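Local coordinates for protein coproheme decarboxylase (Thermus thermophilus, PDB 1VDH) that catalyses the hydrogen-peroxide-dependent decarboxylation of Fe-coproporphyrin III to heme b, the last step of coproporphyrin-dependent heme biosynthesis, as a homopentamer, at residues A[8-12]-A[115-121]; A[23-29]-A[98-102]; A[61-65]-A[134-138]; A[149-155]-A[222-228]. All blocks are in the same frame, centred on the assembly; numbering follows the deposited sequence.

Overall arrangement
All four contacts reach one curled antiparallel sheet, that of the dimeric alpha/beta-barrel fold of the chlorite dismutase family. Contacts 1 and 2 lie at the two ends of the strand pair 10-24 and 102-116, their centres 44 Å apart and on opposite sides of the chain's centre. Along the chain, contact 2 falls within the span bridged by contact 1, contact 3 alternates with both, and contact 4 follows all of them. Strand 61-67 of contact 3 neighbours strand 227-237 of contact 4, although the centres are 31 Å apart. Contact 4 includes predicted Fe-coproporphyrin III-binding residues and, like contacts 1 and 2, touches other subunits, so the predicted pocket and the pentamer interface draw on the same sheet.

Contact 1. Residues A[8-12]-A[115-121]; sequences PTHTL and GSQEKPL
H10 meets S116 in an antiparallel hydrogen-bonded pair: H10 N to S116 O and S116 N to H10 O are both 3.0 Å. From CB outward, the H10 side chain first passes S116 O, which lies 3.6 Å from CB and at the ring edge. CG lies beside the backbone N and anti to the carbonyl carbon (chi1 -54°), which carries the ring over to the loop 117-121. P120 CG sits over the ring centre, 3.8 Å from the centroid and 6° off the normal, a CH-pi contact that covers ND1 and CE1. At the edge CD2 and NE2 both face E118 O, NE2 at 2.9 Å. The bridge joins the start of strand 10-24 to the end of strand 102-116, neighbours in the sheet of the dimeric alpha/beta-barrel fold. Before the strand, T9 OG1 donates to Q117 OE1 over 2.7 Å, tilted 30° from the amide plane; the bend at chi2 returns the Q117 amide. R165 also bonds OE1. Beyond the bridge, L12 CD1 packs on L121 CB at 3.9 Å.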
loop_
_atom_site.group_PDB
_atom_site.type_symbol
_atom_site.label_atom_id
_atom_site.label_comp_id
_atom_site.label_asym_id
_atom_site.label_seq_id
_atom_site.Cartn_x
_atom_site.Cartn_y
_atom_site.Cartn_z
ATOM N N PRO A 8 -17.882 -23.997 -15.378
ATOM C CA PRO A 8 -18.191 -22.991 -14.361
ATOM C C PRO A 8 -19.104 -23.453 -13.238
ATOM O O PRO A 8 -20.055 -24.206 -13.447
ATOM C CB PRO A 8 -18.801 -21.851 -15.177
ATOM C CG PRO A 8 -19.412 -22.556 -16.352
ATOM C CD PRO A 8 -18.345 -23.552 -16.706
ATOM N N THR A 9 -18.771 -23.011 -12.033
ATOM C CA THR A 9 -19.532 -23.334 -10.841
ATOM C C THR A 9 -20.931 -22.732 -10.950
ATOM O O THR A 9 -21.088 -21.588 -11.391
ATOM C CB THR A 9 -18.830 -22.750 -9.596
ATOM O OG1 THR A 9 -17.483 -23.241 -9.539
ATOM C CG2 THR A 9 -19.572 -23.127 -8.320
ATOM N N HIS A 10 -21.944 -23.516 -10.576
ATOM C CA HIS A 10 -23.334 -23.056 -10.605
ATOM C C HIS A 10 -23.592 -22.225 -9.358
ATOM O O HIS A 10 -23.114 -22.564 -8.277
ATOM C CB HIS A 10 -24.308 -24.244 -10.588
ATOM C CG HIS A 10 -24.056 -25.256 -11.660
ATOM N ND1 HIS A 10 -24.455 -25.074 -12.966
ATOM C CD2 HIS A 10 -23.451 -26.467 -11.617
ATOM C CE1 HIS A 10 -24.108 -26.130 -13.682
ATOM N NE2 HIS A 10 -23.497 -26.989 -12.886
ATOM N N THR A 11 -24.366 -21.154 -9.501
ATOM C CA THR A 11 -24.682 -20.301 -8.361
ATOM C C THR A 11 -26.137 -19.850 -8.334
ATOM O O THR A 11 -26.822 -19.835 -9.358
ATOM C CB THR A 11 -23.811 -19.010 -8.325
ATOM O OG1 THR A 11 -24.036 -18.237 -9.510
ATOM C CG2 THR A 11 -22.333 -19.342 -8.209
ATOM N N LEU A 12 -26.582 -19.491 -7.135
ATOM C CA LEU A 12 -27.914 -18.969 -6.888
ATOM C C LEU A 12 -27.665 -17.705 -6.077
ATOM O O LEU A 12 -26.963 -17.746 -5.063
ATOM C CB LEU A 12 -28.756 -19.949 -6.062
ATOM C CG LEU A 12 -29.192 -21.257 -6.727
ATOM C CD1 LEU A 12 -30.028 -22.071 -5.743
ATOM C CD2 LEU A 12 -29.995 -20.960 -7.985
ATOM N N GLY A 115 -23.381 -21.902 -3.892
ATOM C CA GLY A 115 -22.746 -22.566 -5.014
ATOM C C GLY A 115 -22.706 -24.079 -4.990
ATOM O O GLY A 115 -22.813 -24.712 -3.936
ATOM N N SER A 116 -22.545 -24.650 -6.179
ATOM C CA SER A 116 -22.456 -26.090 -6.372
ATOM C C SER A 116 -21.510 -26.316 -7.542
ATOM O O SER A 116 -21.699 -25.745 -8.610
ATOM C CB SER A 116 -23.829 -26.675 -6.696
ATOM O OG SER A 116 -23.740 -28.081 -6.823
ATOM N N GLN A 117 -20.500 -27.155 -7.336
ATOM C CA GLN A 117 -19.500 -27.427 -8.365
ATOM C C GLN A 117 -19.965 -28.303 -9.525
ATOM O O GLN A 117 -19.526 -28.104 -10.662
ATOM C CB GLN A 117 -18.238 -28.023 -7.730
ATOM C CG GLN A 117 -17.594 -27.130 -6.667
ATOM C CD GLN A 117 -17.182 -25.766 -7.203
ATOM O OE1 GLN A 117 -16.797 -25.628 -8.365
ATOM N NE2 GLN A 117 -17.269 -24.749 -6.355
ATOM N N GLU A 118 -20.841 -29.265 -9.243
ATOM C CA GLU A 118 -21.343 -30.170 -10.276
ATOM C C GLU A 118 -22.859 -30.112 -10.490
ATOM O O GLU A 118 -23.327 -29.457 -11.417
ATOM C CB GLU A 118 -20.900 -31.607 -9.986
ATOM C CG GLU A 118 -19.393 -31.816 -10.072
ATOM C CD GLU A 118 -18.981 -33.261 -9.855
ATOM O OE1 GLU A 118 -19.250 -33.803 -8.761
ATOM O OE2 GLU A 118 -18.378 -33.852 -10.778
ATOM N N LYS A 119 -23.620 -30.812 -9.653
ATOM C CA LYS A 119 -25.078 -30.832 -9.778
ATOM C C LYS A 119 -25.729 -29.562 -9.234
ATOM O O LYS A 119 -25.575 -29.233 -8.060
ATOM C CB LYS A 119 -25.659 -32.062 -9.071
ATOM C CG LYS A 119 -25.381 -33.382 -9.781
ATOM C CD LYS A 119 -26.089 -33.445 -11.132
ATOM C CE LYS A 119 -25.815 -34.758 -11.857
ATOM N NZ LYS A 119 -26.290 -35.946 -11.092
ATOM N N PRO A 120 -26.493 -28.849 -10.083
ATOM C CA PRO A 120 -27.182 -27.606 -9.711
ATOM C C PRO A 120 -28.052 -27.759 -8.461
ATOM O O PRO A 120 -28.668 -28.803 -8.247
ATOM C CB PRO A 120 -28.037 -27.313 -10.944
ATOM C CG PRO A 120 -27.218 -27.875 -12.057
ATOM C CD PRO A 120 -26.778 -29.198 -11.486
ATOM N N LEU A 121 -28.071 -26.722 -7.629
ATOM C CA LEU A 121 -28.864 -26.733 -6.404
ATOM C C LEU A 121 -30.349 -26.540 -6.699
ATOM O O LEU A 121 -30.719 -25.866 -7.664
ATOM C CB LEU A 121 -28.405 -25.621 -5.456
ATOM C CG LEU A 121 -27.026 -25.701 -4.803
ATOM C CD1 LEU A 121 -26.784 -24.429 -4.007
ATOM C CD2 LEU A 121 -26.935 -26.920 -3.894
HETATM O O HOH W 1 -15.679 -22.028 -7.675
#

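Contact 2. Residues A[23-29]-A[98-102]; sequences LLDFARW and FARYL
D25 N donates to Y101 O over 2.8 Å at a nearly straight 170°, and R28 NH1 reaches R100 O at the same length; that oxygen lies near the R28 guanidinium plane, while NH1 comes from above the carbonyl plane. These bonds join the strand-to-helix turn after strand 10-24 to the 98-102 connection leading into strand 102-116, at one end of this strand pair of the dimeric alpha/beta-barrel fold. D25 is the helix N-cap: its OD1 accepts from R28 N. The guanidinium of R28 lies flat on one face of Y101, the planes 17° apart. W29 approaches the opposite face of that ring edge-on, with CE3 3.6 Å from Y101 CD2. F98 in turn points its edge at the W29 face, completing an aromatic cluster. W29 CG, anti to the backbone N (chi1 174°), swings the indole so that its CE3/CZ3 edge meets Y101 and its face F98, and L247 O accepts from its NE1. On the strand side, L24 CD1 packs 3.9 Å from L102 CD2.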
loop_
_atom_site.group_PDB
_atom_site.type_symbol
_atom_site.label_atom_id
_atom_site.label_comp_id
_atom_site.label_asym_id
_atom_site.label_seq_id
_atom_site.Cartn_x
_atom_site.Cartn_y
_atom_site.Cartn_z
ATOM N N LEU A 23 -14.911 4.549 11.262
ATOM C CA LEU A 23 -14.114 4.861 12.443
ATOM C C LEU A 23 -14.770 6.039 13.146
ATOM O O LEU A 23 -15.238 6.981 12.499
ATOM C CB LEU A 23 -12.684 5.234 12.049
ATOM C CG LEU A 23 -11.751 4.087 11.659
ATOM C CD1 LEU A 23 -10.510 4.665 11.007
ATOM C CD2 LEU A 23 -11.382 3.255 12.901
ATOM N N LEU A 24 -14.808 5.987 14.471
ATOM C CA LEU A 24 -15.407 7.059 15.251
ATOM C C LEU A 24 -14.369 8.097 15.662
ATOM O O LEU A 24 -13.270 7.758 16.103
ATOM C CB LEU A 24 -16.090 6.484 16.496
ATOM C CG LEU A 24 -16.663 7.493 17.500
ATOM C CD1 LEU A 24 -17.860 8.217 16.895
ATOM C CD2 LEU A 24 -17.063 6.773 18.782
ATOM N N ASP A 25 -14.691 9.367 15.451
ATOM C CA ASP A 25 -13.793 10.431 15.866
ATOM C C ASP A 25 -14.154 10.646 17.339
ATOM O O ASP A 25 -15.012 11.472 17.666
ATOM C CB ASP A 25 -14.042 11.706 15.051
ATOM C CG ASP A 25 -13.019 12.806 15.342
ATOM O OD1 ASP A 25 -12.375 12.782 16.413
ATOM O OD2 ASP A 25 -12.865 13.705 14.493
ATOM N N PHE A 26 -13.526 9.858 18.211
ATOM C CA PHE A 26 -13.768 9.920 19.654
ATOM C C PHE A 26 -13.643 11.320 20.243
ATOM O O PHE A 26 -14.544 11.780 20.942
ATOM C CB PHE A 26 -12.825 8.970 20.407
ATOM C CG PHE A 26 -13.250 7.530 20.368
ATOM C CD1 PHE A 26 -12.994 6.742 19.250
ATOM C CD2 PHE A 26 -13.906 6.959 21.454
ATOM C CE1 PHE A 26 -13.388 5.404 19.213
ATOM C CE2 PHE A 26 -14.306 5.623 21.429
ATOM C CZ PHE A 26 -14.048 4.842 20.305
ATOM N N ALA A 27 -12.526 11.985 19.960
ATOM C CA ALA A 27 -12.268 13.329 20.462
ATOM C C ALA A 27 -13.392 14.307 20.136
ATOM O O ALA A 27 -13.868 15.024 21.018
ATOM C CB ALA A 27 -10.944 13.849 19.914
ATOM N N ARG A 28 -13.818 14.332 18.874
ATOM C CA ARG A 28 -14.887 15.233 18.451
ATOM C C ARG A 28 -16.250 14.864 19.017
ATOM O O ARG A 28 -17.002 15.738 19.440
ATOM C CB ARG A 28 -14.974 15.304 16.927
ATOM C CG ARG A 28 -14.039 16.320 16.290
ATOM C CD ARG A 28 -14.831 17.351 15.494
ATOM N NE ARG A 28 -15.632 16.739 14.432
ATOM C CZ ARG A 28 -16.816 17.189 14.023
ATOM N NH1 ARG A 28 -17.459 16.563 13.048
ATOM N NH2 ARG A 28 -17.364 18.258 14.590
ATOM N N TRP A 29 -16.567 13.574 19.022
ATOM C CA TRP A 29 -17.851 13.116 19.533
ATOM C C TRP A 29 -18.031 13.371 21.028
ATOM O O TRP A 29 -19.026 13.963 21.445
ATOM C CB TRP A 29 -18.053 11.629 19.243
ATOM C CG TRP A 29 -19.297 11.079 19.874
ATOM C CD1 TRP A 29 -19.370 10.252 20.961
ATOM C CD2 TRP A 29 -20.647 11.327 19.467
ATOM N NE1 TRP A 29 -20.685 9.972 21.256
ATOM C CE2 TRP A 29 -21.489 10.617 20.353
ATOM C CE3 TRP A 29 -21.229 12.081 18.437
ATOM C CZ2 TRP A 29 -22.884 10.634 20.239
ATOM C CZ3 TRP A 29 -22.619 12.097 18.323
ATOM C CH2 TRP A 29 -23.427 11.377 19.220
ATOM N N PHE A 98 -24.798 12.126 12.884
ATOM C CA PHE A 98 -23.871 11.213 13.548
ATOM C C PHE A 98 -22.652 10.924 12.668
ATOM O O PHE A 98 -21.529 10.838 13.167
ATOM C CB PHE A 98 -24.571 9.904 13.931
ATOM C CG PHE A 98 -23.672 8.925 14.643
ATOM C CD1 PHE A 98 -23.067 9.269 15.850
ATOM C CD2 PHE A 98 -23.405 7.676 14.092
ATOM C CE1 PHE A 98 -22.204 8.383 16.498
ATOM C CE2 PHE A 98 -22.542 6.782 14.734
ATOM C CZ PHE A 98 -21.940 7.139 15.938
ATOM N N ALA A 99 -22.878 10.803 11.359
ATOM C CA ALA A 99 -21.806 10.530 10.404
ATOM C C ALA A 99 -20.768 11.652 10.319
ATOM O O ALA A 99 -19.695 11.465 9.743
ATOM C CB ALA A 99 -22.385 10.247 9.031
ATOM N N ARG A 100 -21.094 12.827 10.856
ATOM C CA ARG A 100 -20.144 13.938 10.849
ATOM C C ARG A 100 -18.975 13.572 11.764
ATOM O O ARG A 100 -17.892 14.145 11.664
ATOM C CB ARG A 100 -20.795 15.234 11.348
ATOM C CG ARG A 100 -21.997 15.705 10.539
ATOM C CD ARG A 100 -22.501 17.061 11.036
ATOM N NE ARG A 100 -23.863 17.361 10.588
ATOM C CZ ARG A 100 -24.239 17.498 9.318
ATOM N NH1 ARG A 100 -25.506 17.771 9.027
ATOM N NH2 ARG A 100 -23.360 17.366 8.334
ATOM N N TYR A 101 -19.212 12.611 12.656
ATOM C CA TYR A 101 -18.199 12.145 13.597
ATOM C C TYR A 101 -17.627 10.788 13.175
ATOM O O TYR A 101 -16.944 10.123 13.955
ATOM C CB TYR A 101 -18.805 12.039 15.001
ATOM C CG TYR A 101 -19.452 13.323 15.469
ATOM C CD1 TYR A 101 -18.719 14.274 16.177
ATOM C CD2 TYR A 101 -20.789 13.596 15.183
ATOM C CE1 TYR A 101 -19.303 15.471 16.590
ATOM C CE2 TYR A 101 -21.381 14.791 15.589
ATOM C CZ TYR A 101 -20.632 15.722 16.291
ATOM O OH TYR A 101 -21.207 16.906 16.697
ATOM N N LEU A 102 -17.913 10.386 11.941
ATOM C CA LEU A 102 -17.426 9.112 11.418
ATOM C C LEU A 102 -16.590 9.263 10.157
ATOM O O LEU A 102 -16.775 10.200 9.375
ATOM C CB LEU A 102 -18.596 8.174 11.100
ATOM C CG LEU A 102 -19.534 7.766 12.235
ATOM C CD1 LEU A 102 -20.648 6.898 11.665
ATOM C CD2 LEU A 102 -18.757 7.028 13.319
#

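Contact 3. Residues A[61-65]-A[134-138]; sequences SYGIY and PRVPK
V136 and S61 bury the most surface here, 66 Å² each, and they meet through a nearly straight hydrogen bond from V136 N to S61 OG (2.8 Å, 171°). OG stands anti to the S61 backbone N (chi1 -170°), which aims it at the backbone of 134-138; it is also hydrogen-bonded to E55 OE2. V136 turns its side chain onto strand 61-67, with CB 3.4 Å from Y62 O. Strand 61-67 belongs to the curled sheet of the dimeric alpha/beta-barrel fold, and 134-138 is part of the irregular connection between strands 102-116 and 141-152. Y62, next in buried area, presents its carbonyl to K138 NZ at 2.8 Å. The same ammonium hangs off-centre by the Y62 ring, 4.3 Å from the centroid and 28° off the normal, a cation-pi contact, and makes a salt bridge with E55. One water spans Y65 OH and P137 O, 2.7 Å from each oxygen.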
loop_
_atom_site.group_PDB
_atom_site.type_symbol
_atom_site.label_atom_id
_atom_site.label_comp_id
_atom_site.label_asym_id
_atom_site.label_seq_id
_atom_site.Cartn_x
_atom_site.Cartn_y
_atom_site.Cartn_z
ATOM N N SER A 61 -32.323 -7.284 6.176
ATOM C CA SER A 61 -31.849 -7.528 7.534
ATOM C C SER A 61 -30.660 -6.611 7.812
ATOM O O SER A 61 -30.065 -6.060 6.879
ATOM C CB SER A 61 -31.445 -9.001 7.692
ATOM O OG SER A 61 -31.193 -9.327 9.050
ATOM N N TYR A 62 -30.332 -6.421 9.088
ATOM C CA TYR A 62 -29.207 -5.564 9.452
ATOM C C TYR A 62 -28.591 -5.929 10.801
ATOM O O TYR A 62 -29.161 -6.691 11.584
ATOM C CB TYR A 62 -29.639 -4.093 9.506
ATOM C CG TYR A 62 -30.275 -3.706 10.829
ATOM C CD1 TYR A 62 -29.550 -2.999 11.791
ATOM C CD2 TYR A 62 -31.575 -4.099 11.143
ATOM C CE1 TYR A 62 -30.103 -2.698 13.031
ATOM C CE2 TYR A 62 -32.137 -3.802 12.386
ATOM C CZ TYR A 62 -31.394 -3.102 13.323
ATOM O OH TYR A 62 -31.935 -2.802 14.553
ATOM N N GLY A 63 -27.448 -5.312 11.074
ATOM C CA GLY A 63 -26.744 -5.511 12.322
ATOM C C GLY A 63 -25.721 -4.409 12.487
ATOM O O GLY A 63 -25.155 -3.932 11.498
ATOM N N ILE A 64 -25.536 -3.943 13.719
ATOM C CA ILE A 64 -24.547 -2.900 14.003
ATOM C C ILE A 64 -23.582 -3.479 15.030
ATOM O O ILE A 64 -24.008 -4.027 16.050
ATOM C CB ILE A 64 -25.197 -1.601 14.525
ATOM C CG1 ILE A 64 -26.102 -1.002 13.439
ATOM C CG2 ILE A 64 -24.116 -0.592 14.925
ATOM C CD1 ILE A 64 -26.813 0.284 13.845
ATOM N N TYR A 65 -22.284 -3.349 14.762
ATOM C CA TYR A 65 -21.269 -3.927 15.639
ATOM C C TYR A 65 -20.156 -3.003 16.098
ATOM O O TYR A 65 -19.799 -2.048 15.409
ATOM C CB TYR A 65 -20.605 -5.110 14.933
ATOM C CG TYR A 65 -21.562 -6.109 14.342
ATOM C CD1 TYR A 65 -21.850 -7.299 15.007
ATOM C CD2 TYR A 65 -22.169 -5.876 13.109
ATOM C CE1 TYR A 65 -22.717 -8.234 14.463
ATOM C CE2 TYR A 65 -23.040 -6.805 12.555
ATOM C CZ TYR A 65 -23.307 -7.982 13.239
ATOM O OH TYR A 65 -24.154 -8.913 12.695
ATOM N N PRO A 134 -30.643 -14.700 4.370
ATOM C CA PRO A 134 -30.226 -14.872 5.765
ATOM C C PRO A 134 -30.418 -13.644 6.645
ATOM O O PRO A 134 -30.040 -12.528 6.276
ATOM C CB PRO A 134 -28.748 -15.233 5.627
ATOM C CG PRO A 134 -28.315 -14.366 4.473
ATOM C CD PRO A 134 -29.469 -14.532 3.487
ATOM N N ARG A 135 -31.040 -13.853 7.799
ATOM C CA ARG A 135 -31.250 -12.773 8.755
ATOM C C ARG A 135 -30.041 -12.708 9.666
ATOM O O ARG A 135 -29.506 -13.740 10.068
ATOM C CB ARG A 135 -32.504 -13.014 9.601
ATOM C CG ARG A 135 -33.779 -12.426 9.027
ATOM C CD ARG A 135 -34.194 -13.107 7.730
ATOM N NE ARG A 135 -35.530 -12.685 7.318
ATOM C CZ ARG A 135 -36.177 -13.158 6.257
ATOM N NH1 ARG A 135 -37.397 -12.712 5.977
ATOM N NH2 ARG A 135 -35.600 -14.053 5.464
ATOM N N VAL A 136 -29.608 -11.491 9.977
ATOM C CA VAL A 136 -28.462 -11.274 10.853
ATOM C C VAL A 136 -28.873 -11.553 12.304
ATOM O O VAL A 136 -29.842 -10.973 12.797
ATOM C CB VAL A 136 -27.972 -9.811 10.740
ATOM C CG1 VAL A 136 -26.850 -9.555 11.706
ATOM C CG2 VAL A 136 -27.530 -9.513 9.316
ATOM N N PRO A 137 -28.158 -12.461 12.999
ATOM C CA PRO A 137 -28.488 -12.780 14.394
ATOM C C PRO A 137 -28.362 -11.564 15.314
ATOM O O PRO A 137 -27.544 -10.668 15.077
ATOM C CB PRO A 137 -27.510 -13.914 14.737
ATOM C CG PRO A 137 -26.381 -13.721 13.781
ATOM C CD PRO A 137 -27.067 -13.322 12.505
ATOM N N LYS A 138 -29.188 -11.528 16.355
ATOM C CA LYS A 138 -29.221 -10.387 17.265
ATOM C C LYS A 138 -28.467 -10.502 18.585
ATOM O O LYS A 138 -28.878 -9.926 19.590
ATOM C CB LYS A 138 -30.675 -9.992 17.532
ATOM C CG LYS A 138 -31.509 -9.849 16.266
ATOM C CD LYS A 138 -30.967 -8.755 15.366
ATOM C CE LYS A 138 -31.767 -8.661 14.084
ATOM N NZ LYS A 138 -31.289 -7.546 13.231
HETATM O O HOH W 2 -32.832 -5.452 15.553
HETATM O O HOH W 3 -24.903 -10.716 14.573
#

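Contact 4. Residues A[149-155]-A[222-228]; sequences KRRQGQD and VSARYGE
This buried contact combines a beta bridge with a salt-bridge network (R150, D155, R225), where the end of strand 141-152 and its type II' turn, Q152 to D155, pack on the close of helix 221-226 and the start of strand 227-237. K149 and G227 form an antiparallel non-hydrogen-bonded pair of the barrel sheet, and R150 N donates to Y226 O over 2.7 Å at 172°. D155 OD2 is gripped side-on by two nitrogens of R225, NE at 2.9 Å and NH2 at 3.1 Å. Both bonds lie close to the R225 plane, whereas the carboxylate is turned 58° from it. NE meets OD2 from above the carboxylate plane and NH2 nearly along its C-O axis. A bend at chi3 (61°) brings the R225 head round to D155, while E221 pairs with its NH1. The other carboxylate oxygen, OD1, takes a weak, salt-bridged bond from R150 NH2 at 3.3 Å, in the plane of that guanidinium. K149, which is predicted to bind Fe-coproporphyrin III, as is S223, packs CE on V222 CG2 at 3.7 Å; a water links its NZ to V222 O. R151 of a neighbouring subunit bonds G227 O, placing the contact at the pentamer interface. The buried D155 carboxylate is probably held ionised by R225 from the helix end and, more weakly, by R150 from the strand.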
loop_
_atom_site.group_PDB
_atom_site.type_symbol
_atom_site.label_atom_id
_atom_site.label_comp_id
_atom_site.label_asym_id
_atom_site.label_seq_id
_atom_site.Cartn_x
_atom_site.Cartn_y
_atom_site.Cartn_z
ATOM N N LYS A 149 -10.099 -17.217 -4.758
ATOM C CA LYS A 149 -9.654 -18.585 -4.957
ATOM C C LYS A 149 -8.403 -18.387 -5.806
ATOM O O LYS A 149 -8.438 -17.727 -6.854
ATOM C CB LYS A 149 -10.705 -19.423 -5.687
ATOM C CG LYS A 149 -11.674 -20.146 -4.749
ATOM C CD LYS A 149 -10.993 -21.300 -4.023
ATOM C CE LYS A 149 -11.991 -22.126 -3.203
ATOM N NZ LYS A 149 -12.594 -21.361 -2.076
ATOM N N ARG A 150 -7.288 -18.903 -5.306
ATOM C CA ARG A 150 -5.994 -18.763 -5.954
ATOM C C ARG A 150 -5.880 -19.224 -7.407
ATOM O O ARG A 150 -6.477 -20.224 -7.811
ATOM C CB ARG A 150 -4.927 -19.448 -5.095
ATOM C CG ARG A 150 -3.505 -19.312 -5.604
ATOM C CD ARG A 150 -2.530 -20.037 -4.689
ATOM N NE ARG A 150 -2.387 -19.383 -3.388
ATOM C CZ ARG A 150 -1.764 -19.924 -2.346
ATOM N NH1 ARG A 150 -1.664 -19.250 -1.209
ATOM N NH2 ARG A 150 -1.264 -21.150 -2.432
ATOM N N ARG A 151 -5.115 -18.451 -8.178
ATOM C CA ARG A 151 -4.834 -18.719 -9.584
ATOM C C ARG A 151 -3.338 -18.462 -9.756
ATOM O O ARG A 151 -2.933 -17.540 -10.462
ATOM C CB ARG A 151 -5.634 -17.776 -10.499
ATOM C CG ARG A 151 -7.148 -18.003 -10.491
ATOM C CD ARG A 151 -7.875 -16.982 -11.370
ATOM N NE ARG A 151 -7.612 -15.607 -10.935
ATOM C CZ ARG A 151 -6.922 -14.717 -11.642
ATOM N NH1 ARG A 151 -6.726 -13.497 -11.162
ATOM N NH2 ARG A 151 -6.440 -15.039 -12.836
ATOM N N GLN A 152 -2.518 -19.246 -9.061
ATOM C CA GLN A 152 -1.067 -19.075 -9.128
ATOM C C GLN A 152 -0.360 -20.395 -9.411
ATOM O O GLN A 152 -0.498 -21.356 -8.648
ATOM C CB GLN A 152 -0.530 -18.498 -7.810
ATOM C CG GLN A 152 -1.159 -17.181 -7.347
ATOM C CD GLN A 152 -0.861 -15.998 -8.265
ATOM O OE1 GLN A 152 -1.656 -15.064 -8.360
ATOM N NE2 GLN A 152 0.291 -16.030 -8.929
ATOM N N GLY A 153 0.403 -20.428 -10.502
ATOM C CA GLY A 153 1.140 -21.623 -10.878
ATOM C C GLY A 153 0.329 -22.906 -10.866
ATOM O O GLY A 153 -0.701 -23.008 -11.537
ATOM N N GLN A 154 0.792 -23.874 -10.076
ATOM C CA GLN A 154 0.142 -25.180 -9.952
ATOM C C GLN A 154 -1.119 -25.131 -9.089
ATOM O O GLN A 154 -1.888 -26.093 -9.047
ATOM C CB GLN A 154 1.124 -26.204 -9.372
ATOM C CG GLN A 154 2.413 -26.372 -10.167
ATOM C CD GLN A 154 2.188 -26.971 -11.543
ATOM O OE1 GLN A 154 1.967 -26.252 -12.520
ATOM N NE2 GLN A 154 2.252 -28.297 -11.627
ATOM N N ASP A 155 -1.292 -24.038 -8.354
ATOM C CA ASP A 155 -2.468 -23.861 -7.513
ATOM C C ASP A 155 -3.431 -22.920 -8.231
ATOM O O ASP A 155 -3.520 -21.737 -7.898
ATOM C CB ASP A 155 -2.088 -23.265 -6.152
ATOM C CG ASP A 155 -1.122 -24.138 -5.367
ATOM O OD1 ASP A 155 -0.421 -23.587 -4.495
ATOM O OD2 ASP A 155 -1.072 -25.365 -5.600
ATOM N N VAL A 222 -8.422 -27.418 0.023
ATOM C CA VAL A 222 -9.069 -26.298 -0.650
ATOM C C VAL A 222 -8.572 -24.949 -0.126
ATOM O O VAL A 222 -8.318 -24.034 -0.907
ATOM C CB VAL A 222 -10.615 -26.387 -0.556
ATOM C CG1 VAL A 222 -11.081 -26.306 0.896
ATOM C CG2 VAL A 222 -11.253 -25.290 -1.399
ATOM N N SER A 223 -8.390 -24.842 1.190
ATOM C CA SER A 223 -7.906 -23.601 1.785
ATOM C C SER A 223 -6.382 -23.501 1.720
ATOM O O SER A 223 -5.838 -22.470 1.331
ATOM C CB SER A 223 -8.366 -23.481 3.243
ATOM O OG SER A 223 -9.780 -23.557 3.351
ATOM N N ALA A 224 -5.702 -24.578 2.102
ATOM C CA ALA A 224 -4.243 -24.609 2.106
ATOM C C ALA A 224 -3.614 -24.245 0.763
ATOM O O ALA A 224 -2.643 -23.482 0.714
ATOM C CB ALA A 224 -3.744 -25.978 2.576
ATOM N N ARG A 225 -4.178 -24.770 -0.322
ATOM C CA ARG A 225 -3.654 -24.505 -1.659
ATOM C C ARG A 225 -4.350 -23.400 -2.453
ATOM O O ARG A 225 -3.703 -22.719 -3.250
ATOM C CB ARG A 225 -3.666 -25.786 -2.509
ATOM C CG ARG A 225 -2.643 -26.841 -2.104
ATOM C CD ARG A 225 -2.674 -28.042 -3.050
ATOM N NE ARG A 225 -2.360 -27.672 -4.431
ATOM C CZ ARG A 225 -2.396 -28.511 -5.464
ATOM N NH1 ARG A 225 -2.734 -29.782 -5.285
ATOM N NH2 ARG A 225 -2.089 -28.081 -6.682
ATOM N N TYR A 226 -5.653 -23.219 -2.248
ATOM C CA TYR A 226 -6.398 -22.230 -3.031
ATOM C C TYR A 226 -6.988 -21.030 -2.296
ATOM O O TYR A 226 -7.618 -20.166 -2.913
ATOM C CB TYR A 226 -7.494 -22.936 -3.835
ATOM C CG TYR A 226 -6.994 -24.137 -4.609
ATOM C CD1 TYR A 226 -6.398 -23.989 -5.859
ATOM C CD2 TYR A 226 -7.093 -25.421 -4.075
ATOM C CE1 TYR A 226 -5.910 -25.087 -6.558
ATOM C CE2 TYR A 226 -6.609 -26.526 -4.764
ATOM C CZ TYR A 226 -6.019 -26.353 -6.001
ATOM O OH TYR A 226 -5.525 -27.443 -6.676
ATOM N N GLY A 227 -6.782 -20.962 -0.988
ATOM C CA GLY A 227 -7.310 -19.843 -0.237
ATOM C C GLY A 227 -6.424 -18.611 -0.266
ATOM O O GLY A 227 -5.226 -18.683 -0.001
ATOM N N GLU A 228 -7.018 -17.480 -0.621
ATOM C CA GLU A 228 -6.314 -16.201 -0.658
ATOM C C GLU A 228 -7.191 -15.311 0.222
ATOM O O GLU A 228 -8.309 -14.961 -0.163
ATOM C CB GLU A 228 -6.265 -15.687 -2.093
ATOM C CG GLU A 228 -5.308 -14.546 -2.323
ATOM C CD GLU A 228 -5.159 -14.232 -3.800
ATOM O OE1 GLU A 228 -4.656 -15.108 -4.545
ATOM O OE2 GLU A 228 -5.557 -13.122 -4.214
HETATM O O HOH W 4 -9.984 -21.604 -0.499
HETATM O O HOH W 5 -4.136 -15.901 -7.225
#